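McyG protein (Microcystis aeruginosa PCC 7806, PDB 4R0M) binds phenylalanyl-adenylate in the adenylation domain of a microcystin synthetase and probably activates its substrate for loading onto the adjoining peptidyl carrier protein domain. Local coordinates at residues G70-L75 with K121-P126; K115-W120 with T143-E148. All blocks are in the same frame, centred on the assembly; numbering follows the deposited sequence.

Overall arrangement
Both contacts use helix 111-122 within the AMP-binding region, and their centres lie about 12 Å apart. Along the chain the segments run 70-75, 115-120, 121-126 and 143-148; contact 1 joins the first to the third and contact 2 the second to the fourth, so the pairings interleave. Contact 1 sets the end of the helix against strand 72-76 of a four-stranded parallel sheet, whereas contact 2 carries the preceding turns to the end of helix 135-144, nearer the surface. Trp120 links the two: its CA lies 3.8 Å from Ile74 CD1, and its O probably accepts a hydrogen bond from Asn125 N. Helix 111-122 thus joins the sheet to the end of helix 135-144.

Contact 1. Residues G70-L75 with K121-P126; sequences GHKVIL and KILDNP
Pro126 presses its ring against the strand at Lys72 and Ile74, in the close-packed part of the contact. Its CB comes within 3.3 Å of Lys72 O, while its CG rests 3.8 Å from Ile74 CD1. The isoleucine branch reaches the proline because CG1 stands anti to the carbonyl carbon and the chain then continues fully extended (chi2 177°), carrying CD1 out from the strand. Leu123 packs as closely through one branch: its CD2 meets the aliphatic part of Lys72 at CD, 3.7 Å away, the two side chains crossing at about a right angle. Its other branch sits more loosely, CD1 lying 4.4 Å from Ile74 CG1. Ile74 and Leu123 are both buried, and no hydrogen bond crosses between the segments, so the interface is held by van der Waals packing. Toward solvent the character changes. Beyond CD the partly exposed lysine bends at chi3 and chi4, and its ammonium end leads away. The exposed Asp124 and Asn125 form the turn that brings Pro126 back to the strand; Asp124, with positive phi, is the C-prime residue of a Schellman motif. Tyr402 touches both Lys72 and Leu123. Strands 96-99 and 128-130 flank strand 72-76 in the parallel sheet, and helix 111-122 is the helical connection of the beta-alpha-beta crossover from strand 96-99 to strand 128-130, passing over strand 72-76.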
ATOM      1  N   GLY A  70       3.717  26.582  -1.214  1.00 37.19           N
ATOM      2  CA  GLY A  70       4.491  26.089  -0.078  1.00 37.06           C
ATOM      3  C   GLY A  70       3.658  25.625   1.105  1.00 37.00           C
ATOM      4  O   GLY A  70       4.157  24.903   1.969  1.00 37.08           O
ATOM      5  N   HIS A  71       2.393  26.043   1.154  1.00 36.76           N
ATOM      6  CA  HIS A  71       1.475  25.600   2.200  1.00 36.31           C
ATOM      7  C   HIS A  71       1.076  24.170   1.995  1.00 35.31           C
ATOM      8  O   HIS A  71       1.193  23.631   0.892  1.00 35.18           O
ATOM      9  CB  HIS A  71       0.222  26.474   2.253  1.00 37.53           C
ATOM     10  CG  HIS A  71       0.437  27.827   2.893  1.00 38.63           C
ATOM     11  ND1 HIS A  71      -0.421  28.853   2.717  1.00 38.95           N
ATOM     12  CD2 HIS A  71       1.456  28.303   3.721  1.00 38.62           C
ATOM     13  CE1 HIS A  71       0.020  29.926   3.401  1.00 39.54           C
ATOM     14  NE2 HIS A  71       1.170  29.589   4.013  1.00 39.49           N
ATOM     15  N   LYS A  72       0.595  23.545   3.066  1.00 34.03           N
ATOM     16  CA  LYS A  72       0.129  22.167   3.012  1.00 32.87           C
ATOM     17  C   LYS A  72      -1.381  22.092   3.198  1.00 31.72           C
ATOM     18  O   LYS A  72      -1.965  22.899   3.925  1.00 31.43           O
ATOM     19  CB  LYS A  72       0.857  21.321   4.059  1.00 33.68           C
ATOM     20  CG  LYS A  72       2.284  20.968   3.659  1.00 34.61           C
ATOM     21  CD  LYS A  72       3.149  20.609   4.851  1.00 35.46           C
ATOM     22  CE  LYS A  72       3.938  21.807   5.357  1.00 36.89           C
ATOM     23  NZ  LYS A  72       5.148  22.057   4.528  1.00 37.62           N
ATOM     24  N   VAL A  73      -2.008  21.142   2.505  1.00 30.71           N
ATOM     25  CA  VAL A  73      -3.437  20.857   2.675  1.00 30.05           C
ATOM     26  C   VAL A  73      -3.668  19.354   2.847  1.00 29.06           C
ATOM     27  O   VAL A  73      -3.071  18.539   2.138  1.00 28.73           O
ATOM     28  CB  VAL A  73      -4.311  21.407   1.514  1.00 30.21           C
ATOM     29  CG1 VAL A  73      -4.219  22.924   1.429  1.00 30.49           C
ATOM     30  CG2 VAL A  73      -3.931  20.776   0.183  1.00 30.40           C
ATOM     31  N   ILE A  74      -4.528  18.998   3.799  1.00 27.86           N
ATOM     32  CA  ILE A  74      -4.847  17.598   4.070  1.00 27.49           C
ATOM     33  C   ILE A  74      -5.955  17.111   3.140  1.00 27.29           C
ATOM     34  O   ILE A  74      -6.937  17.815   2.914  1.00 27.84           O
ATOM     35  CB  ILE A  74      -5.239  17.374   5.554  1.00 27.18           C
ATOM     36  CG1 ILE A  74      -4.031  17.629   6.464  1.00 27.15           C
ATOM     37  CG2 ILE A  74      -5.794  15.967   5.773  1.00 26.53           C
ATOM     38  CD1 ILE A  74      -4.315  17.499   7.949  1.00 27.46           C
ATOM     39  N   LEU A  75      -5.785  15.908   2.598  1.00 27.60           N
ATOM     40  CA  LEU A  75      -6.795  15.299   1.733  1.00 28.07           C
ATOM     41  C   LEU A  75      -7.574  14.205   2.455  1.00 28.61           C
ATOM     42  O   LEU A  75      -6.994  13.251   2.985  1.00 28.43           O
ATOM     43  CB  LEU A  75      -6.160  14.747   0.452  1.00 27.99           C
ATOM     44  CG  LEU A  75      -5.930  15.673  -0.749  1.00 28.33           C
ATOM     45  CD1 LEU A  75      -4.901  16.766  -0.477  1.00 28.14           C
ATOM     46  CD2 LEU A  75      -5.534  14.852  -1.969  1.00 28.00           C
ATOM     47  N   LYS A 121      -2.237  18.421  13.686  1.00 32.48           N
ATOM     48  CA  LYS A 121      -1.486  19.136  14.720  1.00 33.65           C
ATOM     49  C   LYS A 121      -0.017  19.327  14.333  1.00 33.30           C
ATOM     50  O   LYS A 121       0.556  20.393  14.565  1.00 33.38           O
ATOM     51  CB  LYS A 121      -1.609  18.420  16.072  1.00 34.84           C
ATOM     52  CG  LYS A 121      -2.988  18.552  16.703  1.00 36.62           C
ATOM     53  CD  LYS A 121      -3.196  17.588  17.863  1.00 37.71           C
ATOM     54  CE  LYS A 121      -4.624  17.674  18.386  1.00 38.23           C
ATOM     55  NZ  LYS A 121      -4.821  16.916  19.655  1.00 39.14           N
ATOM     56  N   ILE A 122       0.578  18.297  13.734  1.00 32.61           N
ATOM     57  CA  ILE A 122       1.965  18.357  13.267  1.00 33.02           C
ATOM     58  C   ILE A 122       2.176  19.459  12.215  1.00 33.41           C
ATOM     59  O   ILE A 122       3.221  20.112  12.196  1.00 33.07           O
ATOM     60  CB  ILE A 122       2.440  16.979  12.737  1.00 32.98           C
ATOM     61  CG1 ILE A 122       2.589  15.988  13.896  1.00 32.52           C
ATOM     62  CG2 ILE A 122       3.765  17.092  11.989  1.00 33.30           C
ATOM     63  CD1 ILE A 122       2.583  14.531  13.480  1.00 32.43           C
ATOM     64  N   LEU A 123       1.166  19.675  11.371  1.00 34.10           N
ATOM     65  CA  LEU A 123       1.261  20.611  10.245  1.00 34.94           C
ATOM     66  C   LEU A 123       0.706  22.011  10.530  1.00 36.22           C
ATOM     67  O   LEU A 123       0.482  22.794   9.602  1.00 36.17           O
ATOM     68  CB  LEU A 123       0.569  20.023   9.008  1.00 34.24           C
ATOM     69  CG  LEU A 123       1.068  18.708   8.407  1.00 33.57           C
ATOM     70  CD1 LEU A 123       0.212  18.335   7.209  1.00 33.29           C
ATOM     71  CD2 LEU A 123       2.533  18.797   8.010  1.00 33.58           C
ATOM     72  N   ASP A 124       0.499  22.318  11.812  1.00 37.94           N
ATOM     73  CA  ASP A 124      -0.008  23.623  12.268  1.00 39.27           C
ATOM     74  C   ASP A 124      -1.354  24.016  11.644  1.00 38.82           C
ATOM     75  O   ASP A 124      -1.467  25.047  10.977  1.00 39.07           O
ATOM     76  CB  ASP A 124       1.041  24.734  12.067  1.00 41.58           C
ATOM     77  CG  ASP A 124       2.293  24.527  12.916  1.00 44.27           C
ATOM     78  OD1 ASP A 124       2.168  24.193  14.117  1.00 45.74           O
ATOM     79  OD2 ASP A 124       3.409  24.712  12.381  1.00 45.61           O
ATOM     80  N   ASN A 125      -2.364  23.175  11.867  1.00 38.32           N
ATOM     81  CA  ASN A 125      -3.759  23.458  11.488  1.00 37.40           C
ATOM     82  C   ASN A 125      -3.991  23.775  10.001  1.00 36.10           C
ATOM     83  O   ASN A 125      -4.514  24.842   9.672  1.00 36.70           O
ATOM     84  CB  ASN A 125      -4.346  24.586  12.361  1.00 38.34           C
ATOM     85  CG  ASN A 125      -4.209  24.321  13.854  1.00 38.96           C
ATOM     86  OD1 ASN A 125      -3.401  23.498  14.291  1.00 38.94           O
ATOM     87  ND2 ASN A 125      -5.003  25.036  14.649  1.00 39.83           N
ATOM     88  N   PRO A 126      -3.613  22.851   9.098  1.00 34.72           N
ATOM     89  CA  PRO A 126      -3.864  23.100   7.682  1.00 33.68           C
ATOM     90  C   PRO A 126      -5.314  22.819   7.291  1.00 33.12           C
ATOM     91  O   PRO A 126      -6.018  22.088   7.995  1.00 33.82           O
ATOM     92  CB  PRO A 126      -2.938  22.101   6.991  1.00 33.63           C
ATOM     93  CG  PRO A 126      -2.865  20.959   7.942  1.00 33.88           C
ATOM     94  CD  PRO A 126      -2.916  21.567   9.313  1.00 34.41           C
TER

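Contact 2. Residues K115-W120 with T143-E148; sequences KLENVW and TYSHLE
The indole of Trp120 points its six-membered ring at the backbone of Glu148, whose carbonyl group lies at the ring edge and close to its plane. Glu148 O approaches CH2 of Trp120 to 3.1 Å, a short contact that sets a carbonyl oxygen against the ring's C-H rim. Leu147 approaches the same end of the indole obliquely, its CB 3.9 Å from Trp120 CH2. With CG anti to the backbone N (chi1 -178°), the tryptophan reaches across from its helix to the turn; Trp150 adds an edge-to-face ring contact. In the turn itself, Thr143 O lies over one face of the His146 ring, offset toward the rim. A serine in place of Trp120 would probably open a gap beside Leu147 CB and leave Glu148 O without the ring edge it now meets. One helical turn earlier, Glu117 extends beyond CG and crosses Leu147 at about a right angle, its OE2 4.1 Å from Leu147 CD1. Ser145 OG is equally distant from that oxygen, too far for a hydrogen bond, and this side lies toward the surface. His146, with positive phi, is the C-prime residue of the Schellman motif ending helix 135-144. Leu116 and Glu117 also touch Leu141 of that helix, so the contact joins two successive helices of the beta-alpha-beta connections along a parallel sheet, an arrangement typical of layered alpha/beta folds.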
ATOM      1  N   LYS A 115      -4.924   9.549  13.290  1.00 32.88           N
ATOM      2  CA  LYS A 115      -3.899   9.965  12.338  1.00 32.16           C
ATOM      3  C   LYS A 115      -4.225  11.348  11.768  1.00 31.24           C
ATOM      4  O   LYS A 115      -3.365  12.228  11.738  1.00 30.53           O
ATOM      5  CB  LYS A 115      -3.761   8.933  11.219  1.00 32.33           C
ATOM      6  CG  LYS A 115      -2.424   8.968  10.499  1.00 33.31           C
ATOM      7  CD  LYS A 115      -2.410   7.979   9.346  1.00 34.04           C
ATOM      8  CE  LYS A 115      -1.017   7.828   8.765  1.00 34.76           C
ATOM      9  NZ  LYS A 115      -1.013   6.921   7.585  1.00 35.60           N
ATOM     10  N   LEU A 116      -5.474  11.531  11.341  1.00 30.34           N
ATOM     11  CA  LEU A 116      -5.948  12.815  10.829  1.00 30.07           C
ATOM     12  C   LEU A 116      -5.704  13.948  11.826  1.00 30.69           C
ATOM     13  O   LEU A 116      -5.180  14.999  11.452  1.00 30.90           O
ATOM     14  CB  LEU A 116      -7.434  12.736  10.454  1.00 29.07           C
ATOM     15  CG  LEU A 116      -8.195  14.034  10.162  1.00 29.04           C
ATOM     16  CD1 LEU A 116      -7.662  14.755   8.927  1.00 28.81           C
ATOM     17  CD2 LEU A 116      -9.682  13.750  10.021  1.00 28.40           C
ATOM     18  N   GLU A 117      -6.073  13.722  13.087  1.00 30.67           N
ATOM     19  CA  GLU A 117      -5.886  14.715  14.149  1.00 30.86           C
ATOM     20  C   GLU A 117      -4.412  14.966  14.465  1.00 30.31           C
ATOM     21  O   GLU A 117      -4.010  16.112  14.668  1.00 30.16           O
ATOM     22  CB  GLU A 117      -6.648  14.313  15.418  1.00 31.10           C
ATOM     23  CG  GLU A 117      -8.162  14.380  15.268  1.00 32.22           C
ATOM     24  CD  GLU A 117      -8.920  14.001  16.529  1.00 32.91           C
ATOM     25  OE1 GLU A 117      -8.292  13.795  17.588  1.00 33.76           O
ATOM     26  OE2 GLU A 117     -10.161  13.912  16.461  1.00 34.03           O
ATOM     27  N   ASN A 118      -3.617  13.896  14.503  1.00 29.79           N
ATOM     28  CA  ASN A 118      -2.185  14.008  14.787  1.00 29.88           C
ATOM     29  C   ASN A 118      -1.432  14.766  13.699  1.00 29.77           C
ATOM     30  O   ASN A 118      -0.666  15.684  13.993  1.00 29.91           O
ATOM     31  CB  ASN A 118      -1.549  12.630  15.012  1.00 29.92           C
ATOM     32  CG  ASN A 118      -1.866  12.048  16.383  1.00 30.33           C
ATOM     33  OD1 ASN A 118      -2.214  12.770  17.319  1.00 30.69           O
ATOM     34  ND2 ASN A 118      -1.738  10.731  16.505  1.00 30.10           N
ATOM     35  N   VAL A 119      -1.665  14.376  12.447  1.00 29.33           N
ATOM     36  CA  VAL A 119      -1.054  15.028  11.292  1.00 29.27           C
ATOM     37  C   VAL A 119      -1.467  16.501  11.244  1.00 29.72           C
ATOM     38  O   VAL A 119      -0.632  17.378  11.012  1.00 29.92           O
ATOM     39  CB  VAL A 119      -1.412  14.299   9.973  1.00 28.97           C
ATOM     40  CG1 VAL A 119      -0.982  15.105   8.756  1.00 28.86           C
ATOM     41  CG2 VAL A 119      -0.778  12.915   9.944  1.00 28.49           C
ATOM     42  N   TRP A 120      -2.752  16.759  11.489  1.00 29.73           N
ATOM     43  CA  TRP A 120      -3.297  18.119  11.539  1.00 30.79           C
ATOM     44  C   TRP A 120      -2.565  18.989  12.527  1.00 31.53           C
ATOM     45  O   TRP A 120      -2.291  20.157  12.245  1.00 32.06           O
ATOM     46  CB  TRP A 120      -4.786  18.069  11.861  1.00 30.44           C
ATOM     47  CG  TRP A 120      -5.490  19.404  11.892  1.00 30.16           C
ATOM     48  CD1 TRP A 120      -5.942  20.156  10.810  1.00 30.39           C
ATOM     49  CD2 TRP A 120      -5.884  20.174  13.079  1.00 30.20           C
ATOM     50  NE1 TRP A 120      -6.557  21.310  11.234  1.00 30.16           N
ATOM     51  CE2 TRP A 120      -6.556  21.383  12.582  1.00 30.27           C
ATOM     52  CE3 TRP A 120      -5.746  19.996  14.452  1.00 30.01           C
ATOM     53  CZ2 TRP A 120      -7.060  22.350  13.441  1.00 30.61           C
ATOM     54  CZ3 TRP A 120      -6.256  20.980  15.307  1.00 30.05           C
ATOM     55  CH2 TRP A 120      -6.896  22.126  14.812  1.00 30.28           C
ATOM     56  N   THR A 143     -15.861  20.123  15.720  1.00 43.65           N
ATOM     57  CA  THR A 143     -16.654  20.813  16.739  1.00 45.37           C
ATOM     58  C   THR A 143     -16.790  19.983  18.022  1.00 46.16           C
ATOM     59  O   THR A 143     -16.668  20.521  19.125  1.00 46.58           O
ATOM     60  CB  THR A 143     -18.049  21.212  16.210  1.00 46.00           C
ATOM     61  OG1 THR A 143     -18.618  20.120  15.482  1.00 47.63           O
ATOM     62  CG2 THR A 143     -17.948  22.423  15.288  1.00 45.57           C
ATOM     63  N   TYR A 144     -17.023  18.681  17.865  1.00 46.42           N
ATOM     64  CA  TYR A 144     -17.144  17.751  18.994  1.00 46.50           C
ATOM     65  C   TYR A 144     -15.865  17.622  19.818  1.00 45.35           C
ATOM     66  O   TYR A 144     -15.923  17.543  21.044  1.00 46.19           O
ATOM     67  CB  TYR A 144     -17.592  16.369  18.507  1.00 48.78           C
ATOM     68  CG  TYR A 144     -19.088  16.143  18.559  1.00 51.18           C
ATOM     69  CD1 TYR A 144     -19.970  16.976  17.863  1.00 51.53           C
ATOM     70  CD2 TYR A 144     -19.624  15.084  19.297  1.00 52.32           C
ATOM     71  CE1 TYR A 144     -21.340  16.767  17.910  1.00 53.04           C
ATOM     72  CE2 TYR A 144     -20.994  14.866  19.349  1.00 53.03           C
ATOM     73  CZ  TYR A 144     -21.845  15.709  18.655  1.00 53.56           C
ATOM     74  OH  TYR A 144     -23.204  15.495  18.704  1.00 54.53           O
ATOM     75  N   SER A 145     -14.720  17.593  19.140  1.00 43.53           N
ATOM     76  CA  SER A 145     -13.424  17.519  19.816  1.00 41.94           C
ATOM     77  C   SER A 145     -12.804  18.902  20.015  1.00 41.23           C
ATOM     78  O   SER A 145     -11.636  19.013  20.391  1.00 40.43           O
ATOM     79  CB  SER A 145     -12.464  16.598  19.054  1.00 41.23           C
ATOM     80  OG  SER A 145     -12.867  15.244  19.166  1.00 41.28           O
ATOM     81  N   HIS A 146     -13.596  19.944  19.759  1.00 41.80           N
ATOM     82  CA  HIS A 146     -13.211  21.344  19.995  1.00 42.81           C
ATOM     83  C   HIS A 146     -11.845  21.699  19.465  1.00 42.97           C
ATOM     84  O   HIS A 146     -11.015  22.270  20.174  1.00 43.33           O
ATOM     85  CB  HIS A 146     -13.326  21.690  21.480  1.00 42.69           C
ATOM     86  CG  HIS A 146     -14.748  21.794  21.970  1.00 42.64           C
ATOM     87  ND1 HIS A 146     -15.531  20.716  22.154  1.00 42.52           N
ATOM     88  CD2 HIS A 146     -15.517  22.904  22.312  1.00 42.80           C
ATOM     89  CE1 HIS A 146     -16.742  21.113  22.587  1.00 42.70           C
ATOM     90  NE2 HIS A 146     -16.733  22.451  22.684  1.00 43.03           N
ATOM     91  N   LEU A 147     -11.612  21.361  18.201  1.00 43.38           N
ATOM     92  CA  LEU A 147     -10.321  21.589  17.565  1.00 43.84           C
ATOM     93  C   LEU A 147     -10.280  22.980  16.940  1.00 44.37           C
ATOM     94  O   LEU A 147     -11.013  23.274  15.990  1.00 44.01           O
ATOM     95  CB  LEU A 147     -10.032  20.488  16.535  1.00 43.90           C
ATOM     96  CG  LEU A 147     -10.074  19.055  17.092  1.00 43.89           C
ATOM     97  CD1 LEU A 147     -10.299  18.028  15.991  1.00 43.26           C
ATOM     98  CD2 LEU A 147      -8.822  18.730  17.902  1.00 43.55           C
ATOM     99  N   GLU A 148      -9.425  23.833  17.499  1.00 44.59           N
ATOM    100  CA  GLU A 148      -9.367  25.250  17.151  1.00 44.85           C
ATOM    101  C   GLU A 148      -8.800  25.489  15.748  1.00 43.03           C
ATOM    102  O   GLU A 148      -7.673  25.087  15.447  1.00 42.53           O
ATOM    103  CB  GLU A 148      -8.545  26.003  18.203  1.00 47.21           C
ATOM    104  CG  GLU A 148      -8.683  27.517  18.173  1.00 50.17           C
ATOM    105  CD  GLU A 148      -7.832  28.207  19.230  1.00 52.56           C
ATOM    106  OE1 GLU A 148      -6.880  27.580  19.749  1.00 53.31           O
ATOM    107  OE2 GLU A 148      -8.116  29.384  19.543  1.00 54.10           O
TER